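Local atomic coordinates of acylneuraminate lyase (Mycoplasma synoviae, PDB entry 4N4P), a protein that belongs to the dihydrodipicolinate synthetase family of TIM-barrel enzymes, is named an acylneuraminate lyase, and forms an assembly of four chains. Residues P12-P17 / I45-S50; E64-V69 / L101-I106; V149-F154 / E177-K182; N220-A225 / E232-L237. One frame throughout, in Å; residues are numbered along the deposited sequence.

Contact 1 (P12-P17 / I45-S50)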
loop_
_atom_site.group_PDB
_atom_site.type_symbol
_atom_site.label_atom_id
_atom_site.label_comp_id
_atom_site.label_asym_id
_atom_site.label_seq_id
_atom_site.Cartn_x
_atom_site.Cartn_y
_atom_site.Cartn_z
ATOM N N PRO A 12 10.433 -6.102 28.633
ATOM C CA PRO A 12 11.233 -6.518 27.481
ATOM C C PRO A 12 10.648 -7.783 26.854
ATOM O O PRO A 12 10.197 -8.718 27.565
ATOM C CB PRO A 12 12.613 -6.838 28.091
ATOM C CG PRO A 12 12.320 -7.061 29.591
ATOM C CD PRO A 12 11.229 -6.088 29.880
ATOM N N ALA A 13 10.633 -7.802 25.531
ATOM C CA ALA A 13 10.320 -9.014 24.783
ATOM C C ALA A 13 11.601 -9.841 24.726
ATOM O O ALA A 13 12.499 -9.600 23.904
ATOM C CB ALA A 13 9.813 -8.670 23.390
ATOM N N MET A 14 11.696 -10.782 25.647
ATOM C CA MET A 14 12.949 -11.473 25.937
ATOM C C MET A 14 13.491 -12.232 24.740
ATOM O O MET A 14 12.747 -12.910 24.076
ATOM C CB MET A 14 12.730 -12.483 27.064
ATOM C CG MET A 14 14.053 -12.925 27.697
ATOM S SD MET A 14 13.773 -14.219 28.898
ATOM C CE MET A 14 13.637 -15.657 27.859
ATOM N N VAL A 15 14.792 -12.100 24.502
ATOM C CA VAL A 15 15.488 -12.928 23.519
ATOM C C VAL A 15 15.607 -14.358 24.060
ATOM O O VAL A 15 15.669 -14.566 25.276
ATOM C CB VAL A 15 16.878 -12.342 23.163
ATOM C CG1 VAL A 15 16.693 -10.981 22.492
ATOM C CG2 VAL A 15 17.786 -12.212 24.419
ATOM N N THR A 16 15.655 -15.325 23.157
ATOM C CA THR A 16 15.874 -16.728 23.541
ATOM C C THR A 16 17.320 -17.176 23.230
ATOM O O THR A 16 17.686 -17.277 22.073
ATOM C CB THR A 16 14.828 -17.677 22.864
ATOM O OG1 THR A 16 13.499 -17.197 23.126
ATOM C CG2 THR A 16 14.960 -19.105 23.427
ATOM N N PRO A 17 18.147 -17.443 24.266
ATOM C CA PRO A 17 19.522 -17.842 23.976
ATOM C C PRO A 17 19.664 -19.173 23.247
ATOM O O PRO A 17 19.074 -20.178 23.644
ATOM C CB PRO A 17 20.159 -17.916 25.370
ATOM C CG PRO A 17 19.401 -16.875 26.123
ATOM C CD PRO A 17 17.981 -17.189 25.706
ATOM N N ILE A 45 8.468 -9.489 32.178
ATOM C CA ILE A 45 9.145 -10.061 31.007
ATOM C C ILE A 45 8.104 -10.705 30.120
ATOM O O ILE A 45 7.197 -11.400 30.614
ATOM C CB ILE A 45 10.211 -11.134 31.410
ATOM C CG1 ILE A 45 11.223 -10.526 32.367
ATOM C CG2 ILE A 45 10.963 -11.654 30.169
ATOM C CD1 ILE A 45 12.100 -11.567 33.095
ATOM N N TYR A 46 8.231 -10.488 28.808
ATOM C CA TYR A 46 7.338 -11.042 27.814
ATOM C C TYR A 46 8.151 -12.063 27.029
ATOM O O TYR A 46 9.114 -11.695 26.355
ATOM C CB TYR A 46 6.875 -9.921 26.872
ATOM C CG TYR A 46 5.916 -10.337 25.777
ATOM C CD1 TYR A 46 4.571 -10.531 26.052
ATOM C CD2 TYR A 46 6.351 -10.494 24.448
ATOM C CE1 TYR A 46 3.671 -10.884 25.054
ATOM C CE2 TYR A 46 5.456 -10.852 23.437
ATOM C CZ TYR A 46 4.114 -11.056 23.754
ATOM O OH TYR A 46 3.180 -11.401 22.813
ATOM N N ILE A 47 7.792 -13.342 27.153
ATOM C CA ILE A 47 8.628 -14.399 26.597
ATOM C C ILE A 47 8.044 -15.044 25.365
ATOM O O ILE A 47 6.834 -14.992 25.131
ATOM C CB ILE A 47 9.005 -15.473 27.641
ATOM C CG1 ILE A 47 7.774 -16.330 27.979
ATOM C CG2 ILE A 47 9.658 -14.793 28.856
ATOM C CD1 ILE A 47 8.132 -17.705 28.595
ATOM N N THR A 48 8.930 -15.688 24.602
ATOM C CA THR A 48 8.608 -16.440 23.388
ATOM C C THR A 48 7.704 -15.717 22.387
ATOM O O THR A 48 6.824 -16.319 21.777
ATOM C CB THR A 48 8.109 -17.914 23.684
ATOM O OG1 THR A 48 6.963 -17.893 24.559
ATOM C CG2 THR A 48 9.240 -18.703 24.348
ATOM N N GLY A 49 7.964 -14.427 22.206
ATOM C CA GLY A 49 7.275 -13.662 21.179
ATOM C C GLY A 49 8.214 -13.619 19.976
ATOM O O GLY A 49 9.195 -14.368 19.933
ATOM N N SER A 50 7.905 -12.755 19.000
ATOM C CA SER A 50 8.765 -12.601 17.804
ATOM C C SER A 50 10.236 -12.378 18.169
ATOM O O SER A 50 11.131 -12.959 17.552
ATOM C CB SER A 50 8.270 -11.430 16.946
ATOM O OG SER A 50 6.934 -11.694 16.568
HETATM O O HOH W 1 11.797 -15.536 24.683
HETATM O O HOH W 2 9.834 -12.586 23.679
#
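Two backbone hydrogen bonds clamp Tyr46 between Pro12 and Met14: Tyr46 N gives its proton to Pro12 O at 2.9 Å, and Met14 N gives its own to Tyr46 O at 2.8 Å. This is the parallel bridge of Ala13 with Tyr46. It joins the end of strand 9-12 to strand 44-47, the two outer members of the eight-strand order, and so closes the barrel of a TIM-barrel fold.

The flanking side chains fall on two sides of this seam. Met14 extends with CG anti to its backbone N (chi1 -163°) and lays CB against Ile45 CG2 at 3.7 Å, the two chains crossing at a slant. Further out it bends at SD, which reaches Ile47 CG2 at 4.2 Å as the two side chains run alongside each other. Val32, Val33 and Leu36 of helix 26-39 also pack on Met14, so the thioether lies in the layer between barrel and helices. On the other side of the seam Tyr46 turns inward, the edge of its ring near Ala13 CB, and its hydroxyl hydrogen-bonds with Tyr139 and Ser107 inside the barrel.

Past the bridge the chains part, and water takes over from direct pairing. One water spans Met14 O, Thr16 OG1 and Thr48 N. The other donates to Met14 O and, at 2.9 Å, to Tyr46 O, while accepting from Gly49 N at 3.0 Å.

Contact 2 (E64-V69 / L101-I106)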
loop_
_atom_site.group_PDB
_atom_site.type_symbol
_atom_site.label_atom_id
_atom_site.label_comp_id
_atom_site.label_asym_id
_atom_site.label_seq_id
_atom_site.Cartn_x
_atom_site.Cartn_y
_atom_site.Cartn_z
ATOM N N GLU A 64 10.300 -25.777 27.588
ATOM C CA GLU A 64 11.506 -25.660 28.379
ATOM C C GLU A 64 11.779 -24.195 28.702
ATOM O O GLU A 64 12.102 -23.869 29.832
ATOM C CB GLU A 64 12.718 -26.318 27.672
ATOM C CG GLU A 64 13.993 -26.406 28.493
ATOM C CD GLU A 64 13.898 -27.227 29.789
ATOM O OE1 GLU A 64 13.005 -28.097 29.946
ATOM O OE2 GLU A 64 14.738 -26.972 30.671
ATOM N N VAL A 65 11.650 -23.315 27.709
ATOM C CA VAL A 65 11.878 -21.876 27.972
ATOM C C VAL A 65 10.914 -21.360 29.034
ATOM O O VAL A 65 11.313 -20.619 29.942
ATOM C CB VAL A 65 11.793 -21.012 26.686
ATOM C CG1 VAL A 65 11.902 -19.513 27.016
ATOM C CG2 VAL A 65 12.948 -21.409 25.751
ATOM N N MET A 66 9.659 -21.764 28.923
ATOM C CA MET A 66 8.637 -21.318 29.879
ATOM C C MET A 66 8.987 -21.769 31.298
ATOM O O MET A 66 8.823 -21.006 32.273
ATOM C CB MET A 66 7.278 -21.843 29.477
ATOM C CG MET A 66 6.727 -21.196 28.205
ATOM S SD MET A 66 5.256 -21.956 27.543
ATOM C CE MET A 66 4.018 -21.498 28.773
ATOM N N LYS A 67 9.447 -23.019 31.420
ATOM C CA LYS A 67 9.849 -23.552 32.734
ATOM C C LYS A 67 11.047 -22.821 33.294
ATOM O O LYS A 67 11.049 -22.418 34.459
ATOM C CB LYS A 67 10.155 -25.058 32.643
ATOM C CG LYS A 67 8.949 -25.851 32.342
ATOM C CD LYS A 67 9.279 -27.196 31.723
ATOM C CE LYS A 67 8.031 -28.027 31.598
ATOM N NZ LYS A 67 7.374 -28.186 32.940
ATOM N N LEU A 68 12.062 -22.629 32.458
ATOM C CA LEU A 68 13.312 -22.032 32.892
ATOM C C LEU A 68 13.113 -20.589 33.315
ATOM O O LEU A 68 13.732 -20.137 34.278
ATOM C CB LEU A 68 14.364 -22.105 31.790
ATOM C CG LEU A 68 14.900 -23.474 31.369
ATOM C CD1 LEU A 68 15.704 -23.323 30.074
ATOM C CD2 LEU A 68 15.734 -24.152 32.467
ATOM N N VAL A 69 12.238 -19.878 32.605
ATOM C CA VAL A 69 11.976 -18.482 32.947
ATOM C C VAL A 69 11.255 -18.369 34.290
ATOM O O VAL A 69 11.628 -17.549 35.155
ATOM C CB VAL A 69 11.166 -17.755 31.836
ATOM C CG1 VAL A 69 10.622 -16.426 32.340
ATOM C CG2 VAL A 69 12.065 -17.522 30.606
ATOM N N LEU A 101 2.571 -22.935 35.626
ATOM C CA LEU A 101 3.794 -22.275 36.042
ATOM C C LEU A 101 3.561 -20.891 36.652
ATOM O O LEU A 101 4.526 -20.215 37.013
ATOM C CB LEU A 101 4.789 -22.167 34.871
ATOM C CG LEU A 101 5.372 -23.501 34.399
ATOM C CD1 LEU A 101 6.028 -23.271 33.048
ATOM C CD2 LEU A 101 6.362 -24.057 35.412
ATOM N N LYS A 102 2.286 -20.512 36.756
ATOM C CA LYS A 102 1.832 -19.280 37.423
ATOM C C LYS A 102 2.232 -18.027 36.656
ATOM O O LYS A 102 2.561 -16.996 37.258
ATOM C CB LYS A 102 2.340 -19.191 38.879
ATOM C CG LYS A 102 2.187 -20.466 39.709
ATOM C CD LYS A 102 0.826 -20.560 40.324
ATOM C CE LYS A 102 0.914 -21.201 41.709
ATOM N NZ LYS A 102 -0.147 -20.646 42.609
ATOM N N TYR A 103 2.198 -18.114 35.330
ATOM C CA TYR A 103 2.367 -16.916 34.488
ATOM C C TYR A 103 1.210 -15.960 34.753
ATOM O O TYR A 103 0.091 -16.387 35.040
ATOM C CB TYR A 103 2.426 -17.298 32.984
ATOM C CG TYR A 103 3.828 -17.673 32.576
ATOM C CD1 TYR A 103 4.385 -18.912 32.954
ATOM C CD2 TYR A 103 4.633 -16.764 31.883
ATOM C CE1 TYR A 103 5.715 -19.244 32.622
ATOM C CE2 TYR A 103 5.934 -17.066 31.544
ATOM C CZ TYR A 103 6.488 -18.316 31.930
ATOM O OH TYR A 103 7.794 -18.603 31.615
ATOM N N ASP A 104 1.476 -14.660 34.642
ATOM C CA ASP A 104 0.458 -13.653 34.950
ATOM C C ASP A 104 -0.528 -13.464 33.803
ATOM O O ASP A 104 -1.710 -13.106 34.000
ATOM C CB ASP A 104 1.162 -12.355 35.323
ATOM C CG ASP A 104 1.964 -12.499 36.574
ATOM O OD1 ASP A 104 1.343 -12.616 37.670
ATOM O OD2 ASP A 104 3.201 -12.513 36.490
ATOM N N ALA A 105 -0.043 -13.702 32.588
ATOM C CA ALA A 105 -0.896 -13.681 31.411
ATOM C C ALA A 105 -0.236 -14.477 30.284
ATOM O O ALA A 105 0.962 -14.787 30.325
ATOM C CB ALA A 105 -1.168 -12.239 30.918
ATOM N N ILE A 106 -1.027 -14.737 29.263
ATOM C CA ILE A 106 -0.522 -15.283 28.016
ATOM C C ILE A 106 -0.951 -14.345 26.914
ATOM O O ILE A 106 -1.823 -13.483 27.116
ATOM C CB ILE A 106 -1.057 -16.723 27.716
ATOM C CG1 ILE A 106 -2.595 -16.750 27.792
ATOM C CG2 ILE A 106 -0.413 -17.753 28.654
ATOM C CD1 ILE A 106 -3.237 -18.076 27.407
#
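Leu101, at the end of helix 88-100, places one methyl on the neighbouring helix: its CD1 lies 4.0 Å from Met66 CB and equally far from Lys67 CG, the Lys67 chain crossing it at about a right angle. The same methyl rests against the backbone, 3.7 Å from Met66 O. Lys102 then turns the chain out of its helix through a Schellman motif, with positive phi and two bonds back into the last turn, and this reversal brings Tyr103 round to face helix 59-73.

Tyr103 carries the polar part of the contact. With CG set beside its backbone N (chi1 -85°), the ring presents its edge to the helix, and OH donates to Met66 O at 2.7 Å. The approach lies in the carbonyl plane on a lone pair, at a C=O...O angle of 114°, thus from the flank of the C=O group. Val69 crosses the end of the ring at about a right angle, its CB 3.5 Å from the Tyr103 oxygen. Asp104 leads away into a salt bridge with Lys6 and bonds to Leu79, after which Ala105 and Ile106 enter strand 105-108 of the barrel.

Here a buried phenol hydroxyl is satisfied by a main-chain carbonyl amid apolar neighbours, so one directional bond probably helps to set where the ring sits against the helix while methyl and methylene contacts supply the rest of the packing.

Contact 3 (V149-F154 / E177-K182)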
loop_
_atom_site.group_PDB
_atom_site.type_symbol
_atom_site.label_atom_id
_atom_site.label_comp_id
_atom_site.label_asym_id
_atom_site.label_seq_id
_atom_site.Cartn_x
_atom_site.Cartn_y
_atom_site.Cartn_z
ATOM N N VAL A 149 -9.229 -3.590 10.443
ATOM C CA VAL A 149 -10.378 -4.050 11.229
ATOM C C VAL A 149 -10.939 -2.899 12.072
ATOM O O VAL A 149 -10.179 -2.110 12.653
ATOM C CB VAL A 149 -10.019 -5.281 12.111
ATOM C CG1 VAL A 149 -10.964 -5.421 13.305
ATOM C CG2 VAL A 149 -10.044 -6.564 11.274
ATOM N N SER A 150 -12.269 -2.815 12.122
ATOM C CA SER A 150 -12.939 -1.727 12.823
ATOM C C SER A 150 -12.714 -1.852 14.329
ATOM O O SER A 150 -12.421 -2.945 14.840
ATOM C CB SER A 150 -14.437 -1.708 12.501
ATOM O OG SER A 150 -15.156 -2.555 13.373
ATOM N N THR A 151 -12.843 -0.727 15.028
ATOM C CA THR A 151 -12.771 -0.703 16.484
ATOM C C THR A 151 -13.814 -1.632 17.104
ATOM O O THR A 151 -13.525 -2.344 18.076
ATOM C CB THR A 151 -12.954 0.728 17.023
ATOM O OG1 THR A 151 -12.078 1.605 16.311
ATOM C CG2 THR A 151 -12.617 0.795 18.515
ATOM N N ASP A 152 -15.018 -1.627 16.529
ATOM C CA ASP A 152 -16.122 -2.437 17.044
ATOM C C ASP A 152 -15.895 -3.929 16.817
ATOM O O ASP A 152 -16.237 -4.755 17.670
ATOM C CB ASP A 152 -17.465 -1.992 16.440
ATOM C CG ASP A 152 -17.957 -0.654 16.999
ATOM O OD1 ASP A 152 -17.411 -0.153 18.009
ATOM O OD2 ASP A 152 -18.915 -0.099 16.422
ATOM N N GLN A 153 -15.297 -4.271 15.679
ATOM C CA GLN A 153 -15.072 -5.662 15.308
ATOM C C GLN A 153 -13.997 -6.266 16.213
ATOM O O GLN A 153 -14.082 -7.428 16.611
ATOM C CB GLN A 153 -14.618 -5.721 13.855
ATOM C CG GLN A 153 -15.093 -6.925 13.069
ATOM C CD GLN A 153 -14.607 -6.876 11.627
ATOM O OE1 GLN A 153 -14.357 -5.793 11.077
ATOM N NE2 GLN A 153 -14.469 -8.045 11.006
ATOM N N PHE A 154 -12.988 -5.459 16.550
ATOM C CA PHE A 154 -11.934 -5.906 17.437
ATOM C C PHE A 154 -12.471 -6.178 18.843
ATOM O O PHE A 154 -11.974 -7.050 19.550
ATOM C CB PHE A 154 -10.798 -4.888 17.467
ATOM C CG PHE A 154 -9.571 -5.391 18.120
ATOM C CD1 PHE A 154 -8.812 -6.393 17.523
ATOM C CD2 PHE A 154 -9.165 -4.872 19.329
ATOM C CE1 PHE A 154 -7.661 -6.866 18.133
ATOM C CE2 PHE A 154 -7.995 -5.338 19.952
ATOM C CZ PHE A 154 -7.248 -6.329 19.350
ATOM N N GLU A 177 -5.883 5.198 19.867
ATOM C CA GLU A 177 -6.663 6.178 20.612
ATOM C C GLU A 177 -8.127 5.721 20.655
ATOM O O GLU A 177 -8.771 5.788 21.698
ATOM C CB GLU A 177 -6.533 7.569 19.973
ATOM C CG GLU A 177 -7.382 8.641 20.653
ATOM C CD GLU A 177 -8.807 8.693 20.104
ATOM O OE1 GLU A 177 -9.004 8.439 18.896
ATOM O OE2 GLU A 177 -9.738 8.981 20.879
ATOM N N ARG A 178 -8.631 5.242 19.518
ATOM C CA ARG A 178 -10.017 4.763 19.425
ATOM C C ARG A 178 -10.269 3.580 20.351
ATOM O O ARG A 178 -11.344 3.499 20.964
ATOM C CB ARG A 178 -10.365 4.369 17.982
ATOM C CG ARG A 178 -10.333 5.507 16.946
ATOM C CD ARG A 178 -11.567 6.440 17.063
ATOM N NE ARG A 178 -11.475 7.363 18.198
ATOM C CZ ARG A 178 -12.500 8.064 18.696
ATOM N NH1 ARG A 178 -13.721 7.967 18.147
ATOM N NH2 ARG A 178 -12.303 8.845 19.748
ATOM N N LEU A 179 -9.314 2.645 20.421
ATOM C CA LEU A 179 -9.426 1.498 21.334
ATOM C C LEU A 179 -9.480 1.947 22.785
ATOM O O LEU A 179 -10.307 1.455 23.567
ATOM C CB LEU A 179 -8.243 0.540 21.158
ATOM C CG LEU A 179 -8.308 -0.262 19.865
ATOM C CD1 LEU A 179 -6.976 -1.047 19.609
ATOM C CD2 LEU A 179 -9.539 -1.192 19.885
ATOM N N MET A 180 -8.610 2.897 23.128
ATOM C CA MET A 180 -8.550 3.393 24.493
ATOM C C MET A 180 -9.858 4.089 24.864
ATOM O O MET A 180 -10.313 3.982 26.006
ATOM C CB MET A 180 -7.358 4.345 24.669
ATOM C CG MET A 180 -6.000 3.627 24.614
ATOM S SD MET A 180 -5.741 2.377 25.882
ATOM C CE MET A 180 -5.495 3.416 27.306
ATOM N N SER A 181 -10.450 4.800 23.909
ATOM C CA SER A 181 -11.721 5.479 24.144
ATOM C C SER A 181 -12.838 4.447 24.384
ATOM O O SER A 181 -13.630 4.592 25.321
ATOM C CB SER A 181 -12.085 6.370 22.952
ATOM O OG SER A 181 -13.287 7.080 23.234
ATOM N N LYS A 182 -12.868 3.406 23.560
ATOM C CA LYS A 182 -14.004 2.465 23.553
ATOM C C LYS A 182 -13.913 1.419 24.664
ATOM O O LYS A 182 -14.954 0.949 25.182
ATOM C CB LYS A 182 -14.170 1.828 22.170
ATOM C CG LYS A 182 -15.371 0.883 22.017
ATOM C CD LYS A 182 -16.705 1.647 21.819
ATOM C CE LYS A 182 -17.840 0.675 21.467
ATOM N NZ LYS A 182 -19.178 1.347 21.502
#
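Thr151 meets Leu179 where two successive outer helices of the TIM barrel, 151-158 and 173-182, lie beside each other with strand 163-168 linking them in the chain. The tight part is apolar. Leu179 sends its CD2 branch between two partners, 3.9 Å from Thr151 CG2 and 3.7 Å from Phe154 CD2, and its chain crosses the phenylalanine at about a right angle. The ring of Phe154 also makes an edge-to-face stack with that of Tyr140. Thr151 turns CG2 anti to its own backbone N, which also puts OG1 over Arg178 CB at 3.7 Å.

Toward solvent the joint slackens. Asp152 and Lys182 cross at about a right angle and meet through carbon: Lys182 CE stands 3.6 Å from Asp152 OD1, whereas NZ is 4.2 Å away, a loose attraction of opposite charges short of a salt bridge.

The guanidinium of Arg178 leads elsewhere, to a salt bridge with Asp243 of the third subunit, and it also grips Glu177 side-on. In that grip Arg178 NH2 meets the syn lone pair of Glu177 OE2 at 2.8 Å, almost perfectly straight at 178°.

Contact 4 (N220-A225 / E232-L237)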
loop_
_atom_site.group_PDB
_atom_site.type_symbol
_atom_site.label_atom_id
_atom_site.label_comp_id
_atom_site.label_asym_id
_atom_site.label_seq_id
_atom_site.Cartn_x
_atom_site.Cartn_y
_atom_site.Cartn_z
ATOM N N ASN A 220 12.624 4.094 30.815
ATOM C CA ASN A 220 12.133 4.588 32.097
ATOM C C ASN A 220 12.347 6.074 32.254
ATOM O O ASN A 220 11.510 6.741 32.857
ATOM C CB ASN A 220 12.764 3.843 33.289
ATOM C CG ASN A 220 12.041 2.552 33.609
ATOM O OD1 ASN A 220 12.670 1.507 33.903
ATOM N ND2 ASN A 220 10.727 2.602 33.556
ATOM N N ALA A 221 13.427 6.603 31.674
ATOM C CA ALA A 221 13.689 8.028 31.797
ATOM C C ALA A 221 12.550 8.800 31.146
ATOM O O ALA A 221 12.134 9.848 31.657
ATOM C CB ALA A 221 15.063 8.413 31.189
ATOM N N ILE A 222 12.052 8.279 30.035
ATOM C CA ILE A 222 10.927 8.916 29.325
ATOM C C ILE A 222 9.659 8.861 30.195
ATOM O O ILE A 222 8.978 9.867 30.386
ATOM C CB ILE A 222 10.659 8.267 27.950
ATOM C CG1 ILE A 222 11.835 8.516 26.992
ATOM C CG2 ILE A 222 9.378 8.828 27.315
ATOM C CD1 ILE A 222 11.820 7.537 25.838
ATOM N N ILE A 223 9.381 7.693 30.747
ATOM C CA ILE A 223 8.192 7.528 31.588
ATOM C C ILE A 223 8.274 8.473 32.790
ATOM O O ILE A 223 7.298 9.168 33.112
ATOM C CB ILE A 223 8.041 6.076 32.074
ATOM C CG1 ILE A 223 7.793 5.153 30.869
ATOM C CG2 ILE A 223 6.869 5.994 33.118
ATOM C CD1 ILE A 223 7.821 3.650 31.173
ATOM N N LYS A 224 9.429 8.505 33.440
ATOM C CA LYS A 224 9.583 9.370 34.638
ATOM C C LYS A 224 9.425 10.848 34.280
ATOM O O LYS A 224 8.747 11.596 34.997
ATOM C CB LYS A 224 10.897 9.101 35.371
ATOM C CG LYS A 224 11.001 7.665 35.938
ATOM C CD LYS A 224 9.759 7.207 36.758
ATOM C CE LYS A 224 9.867 7.625 38.220
ATOM N NZ LYS A 224 9.139 6.691 39.158
ATOM N N ALA A 225 10.014 11.262 33.164
ATOM C CA ALA A 225 9.853 12.651 32.693
ATOM C C ALA A 225 8.390 12.979 32.376
ATOM O O ALA A 225 7.901 14.069 32.694
ATOM C CB ALA A 225 10.768 12.930 31.445
ATOM N N GLU A 232 9.591 19.088 27.980
ATOM C CA GLU A 232 10.814 19.202 27.204
ATOM C C GLU A 232 11.685 17.955 27.301
ATOM O O GLU A 232 12.263 17.543 26.290
ATOM C CB GLU A 232 11.631 20.462 27.571
ATOM C CG GLU A 232 10.945 21.775 27.112
ATOM C CD GLU A 232 10.820 21.883 25.591
ATOM O OE1 GLU A 232 11.863 21.920 24.881
ATOM O OE2 GLU A 232 9.669 21.918 25.100
ATOM N N ALA A 233 11.787 17.382 28.507
ATOM C CA ALA A 233 12.607 16.176 28.704
ATOM C C ALA A 233 11.990 14.994 27.979
ATOM O O ALA A 233 12.716 14.183 27.389
ATOM C CB ALA A 233 12.803 15.849 30.212
ATOM N N VAL A 234 10.660 14.903 27.987
ATOM C CA VAL A 234 9.995 13.809 27.255
ATOM C C VAL A 234 10.428 13.872 25.777
ATOM O O VAL A 234 10.749 12.855 25.173
ATOM C CB VAL A 234 8.472 13.893 27.353
ATOM C CG1 VAL A 234 7.805 12.910 26.375
ATOM C CG2 VAL A 234 8.011 13.585 28.780
ATOM N N MET A 235 10.390 15.070 25.199
ATOM C CA MET A 235 10.846 15.255 23.805
ATOM C C MET A 235 12.299 14.860 23.600
ATOM O O MET A 235 12.606 14.096 22.697
ATOM C CB MET A 235 10.664 16.705 23.352
ATOM C CG MET A 235 9.229 17.165 23.507
ATOM S SD MET A 235 9.045 18.920 23.127
ATOM C CE MET A 235 7.500 19.260 23.989
ATOM N N LYS A 236 13.186 15.440 24.409
ATOM C CA LYS A 236 14.620 15.228 24.259
ATOM C C LYS A 236 14.976 13.750 24.462
ATOM O O LYS A 236 15.712 13.181 23.666
ATOM C CB LYS A 236 15.381 16.126 25.246
ATOM C CG LYS A 236 16.897 15.879 25.280
ATOM C CD LYS A 236 17.604 16.807 26.296
ATOM C CE LYS A 236 18.973 16.222 26.712
ATOM N NZ LYS A 236 18.772 14.969 27.553
ATOM N N LEU A 237 14.416 13.135 25.514
ATOM C CA LEU A 237 14.713 11.725 25.826
ATOM C C LEU A 237 14.123 10.767 24.779
ATOM O O LEU A 237 14.669 9.672 24.541
ATOM C CB LEU A 237 14.199 11.334 27.221
ATOM C CG LEU A 237 14.898 12.067 28.379
ATOM C CD1 LEU A 237 14.045 11.854 29.638
ATOM C CD2 LEU A 237 16.347 11.607 28.607
#
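Leu237 N donates to Ala233 O at 2.7 Å, and this short helical bond sets the two residues one turn apart on the flank of helix 231-248 that meets Ala221, Ile222 and Ala225 of helix 212-227. The bond belongs to one helix; what joins the two helices is apolar contact. Their short segments run nearly antiparallel, at 163°, with axes 8.5 Å apart, a close spacing that goes with the alanines lining it.

Ala225 faces Ala233 directly, its CB 3.8 Å from Ala233 CB, methyl against methyl. Val234 adds its CG2 branch to the same spot, reaching Ala225 CB at 3.9 Å. One turn along, Leu237 fills the groove with its longer chain. CG stands anti to its own carbonyl carbon (chi1 -65°), and CD1 comes down beside Ala221, 3.4 Å from Ala221 O and 3.9 Å from Ala225 CB. A single methyl, CD1, thus touches two alanines one helical turn apart.

Ile222 packs against the base of the leucine. Its chain runs past Leu237 in the reverse sense, bringing CG1 to within 3.7 Å of Leu237 CB. Ala197 of helix 196-201 packs on both Ile222 and Val234, while Val234 also touches Met202 of the third subunit.

The arrangement is an antiparallel helical hairpin, in which the helix that follows the last barrel strand, 206-209, turns back into the first of the C-terminal helices that extend the barrel, as in other members of this family.

Burial and chemistry change together across these four contacts. Contact 1 closes the barrel wall with main-chain bonds and water, and contact 2 joins the layer around it by one phenol bond set in apolar packing. These two are one continuous core: strand 44-47 leads on to helix 59-73, Ile47 CD1 lies 3.2 Å from Tyr103 OH, and Met14 CE packs on Val69 CG2 at 3.7 Å. Contacts 3 and 4, partly buried and with centres about 28 Å apart, join helices mainly by apolar side-chain packing, with a loose pair of opposite charges at the edge of contact 3. Both also touch the third subunit, contact 3 through charged groups as well as packing, contact 4 through packing.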